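Local coordinates for protein cysteine protease (PDB 3OIS) that probably works as a papain-family cysteine peptidase and is found with uridine-5'-diphosphate bound in a pocket, at residues Ser169-Cys172 / Tyr173-Gln177. Residues are numbered along the deposited sequence; the frame is centred on the assembly and turned at random. Where two conformers were deposited one is given.
Sequences SDQC and YKDAQ
Four consecutive i to i+4 hydrogen bonds tie Ser169-Cys172 to Tyr173-Gln177 and run through one short alpha helix, 170-176, that starts just after Ser169. Tyr173 N gives to Ser169 O at 3.1 Å, Lys174 N to Asp170 O, Asp175 N to Gln171 O in an almost straight bond (174°), and Ala176 N to Cys172 O. Ser169 is the N-cap: its OG accepts from Cys172 N at 3.0 Å, satisfying one of the amides of the first turn.

On the outer side, Gln171 reaches forward one turn to Asp175. Its CG stands opposite the backbone N (chi1 -163°), and a bend at chi2 swings the amide over the carboxylate. NE2 of Gln171 donates to OD1 of Asp175 at 2.8 Å, with a weak second bond to OD2; OD1 is met from above the carboxylate plane, and the two flat groups are turned 55° apart.

Tyr173 leans back toward the cap, its CD1 edge 3.3 Å from Ser169 O. Beyond the segments, its ring packs edge-to-face with Phe106 and its OH is hydrogen-bonded to Asn110, fastening this helix to helix 104-114.

Asp175 also has OD2 close to the carboxylate of Glu143, an arrangement that would tend to raise the proton affinity of one of the acids; the neutral amide of Gln171 offers a donor that should partly offset this crowding of negative charge.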
loop_
_atom_site.group_PDB
_atom_site.type_symbol
_atom_site.label_atom_id
_atom_site.label_comp_id
_atom_site.label_asym_id
_atom_site.label_seq_id
_atom_site.Cartn_x
_atom_site.Cartn_y
_atom_site.Cartn_z
ATOM N N SER A 169 22.838 2.170 -0.601
ATOM C CA SER A 169 24.192 1.846 -0.218
ATOM C C SER A 169 24.295 0.475 0.403
ATOM O O SER A 169 23.335 -0.139 0.917
ATOM C CB SER A 169 24.639 2.903 0.802
ATOM O OG SER A 169 24.188 2.508 2.090
ATOM N N ASP A 170 25.517 -0.059 0.373
ATOM C CA ASP A 170 25.742 -1.342 1.004
ATOM C C ASP A 170 25.314 -1.333 2.463
ATOM O O ASP A 170 24.772 -2.356 2.946
ATOM C CB ASP A 170 27.232 -1.692 0.937
ATOM C CG ASP A 170 27.609 -2.269 -0.390
ATOM O OD1 ASP A 170 26.696 -2.430 -1.259
ATOM O OD2 ASP A 170 28.818 -2.547 -0.548
ATOM N N GLN A 171 25.506 -0.187 3.132
ATOM C CA GLN A 171 25.161 -0.059 4.583
ATOM C C GLN A 171 23.629 -0.175 4.764
ATOM O O GLN A 171 23.157 -0.819 5.685
ATOM C CB GLN A 171 25.698 1.225 5.288
ATOM C CG GLN A 171 25.691 1.148 6.880
ATOM C CD GLN A 171 26.283 -0.206 7.523
ATOM O OE1 GLN A 171 27.374 -0.652 7.162
ATOM N NE2 GLN A 171 25.496 -0.869 8.442
ATOM N N CYS A 172 22.892 0.414 3.825
ATOM C CA CYS A 172 21.409 0.297 3.805
ATOM C C CYS A 172 20.956 -1.130 3.710
ATOM O O CYS A 172 20.121 -1.555 4.479
ATOM C CB CYS A 172 20.865 1.119 2.654
ATOM S SG CYS A 172 20.955 2.858 2.922
ATOM N N TYR A 173 21.516 -1.898 2.768
ATOM C CA TYR A 173 21.186 -3.310 2.678
ATOM C C TYR A 173 21.494 -4.096 3.942
ATOM O O TYR A 173 20.720 -4.988 4.353
ATOM C CB TYR A 173 21.855 -3.914 1.456
ATOM C CG TYR A 173 21.157 -3.565 0.137
ATOM C CD1 TYR A 173 21.585 -2.509 -0.651
ATOM C CD2 TYR A 173 20.077 -4.364 -0.314
ATOM C CE1 TYR A 173 20.982 -2.207 -1.885
ATOM C CE2 TYR A 173 19.469 -4.100 -1.565
ATOM C CZ TYR A 173 19.850 -3.043 -2.302
ATOM O OH TYR A 173 19.295 -2.724 -3.511
ATOM N N LYS A 174 22.671 -3.818 4.553
ATOM C CA LYS A 174 23.007 -4.548 5.777
ATOM C C LYS A 174 22.012 -4.207 6.903
ATOM O O LYS A 174 21.483 -5.119 7.569
ATOM C CB LYS A 174 24.418 -4.169 6.206
ATOM C CG LYS A 174 24.962 -4.973 7.363
ATOM C CD LYS A 174 26.540 -5.019 7.335
ATOM C CE LYS A 174 27.142 -5.300 8.734
ATOM N NZ LYS A 174 26.717 -4.140 9.622
ATOM N N ASP A 175 21.764 -2.936 7.134
ATOM C CA ASP A 175 20.827 -2.520 8.199
ATOM C C ASP A 175 19.400 -3.053 7.918
ATOM O O ASP A 175 18.686 -3.492 8.810
ATOM C CB ASP A 175 20.854 -0.991 8.380
ATOM C CG ASP A 175 22.193 -0.480 8.937
ATOM O OD1 ASP A 175 22.921 -1.265 9.550
ATOM O OD2 ASP A 175 22.534 0.669 8.694
ATOM N N ALA A 176 19.002 -3.060 6.639
ATOM C CA ALA A 176 17.648 -3.502 6.335
ATOM C C ALA A 176 17.361 -4.908 6.810
ATOM O O ALA A 176 16.208 -5.251 7.131
ATOM C CB ALA A 176 17.422 -3.403 4.806
ATOM N N GLN A 177 18.395 -5.766 6.829
ATOM C CA GLN A 177 18.288 -7.163 7.296
ATOM C C GLN A 177 17.783 -7.303 8.713
ATOM O O GLN A 177 17.291 -8.361 9.089
ATOM C CB GLN A 177 19.624 -7.913 7.242
ATOM C CG GLN A 177 20.133 -8.199 5.829
ATOM C CD GLN A 177 19.544 -9.455 5.245
ATOM O OE1 GLN A 177 19.526 -10.539 5.869
ATOM N NE2 GLN A 177 19.075 -9.340 4.010
#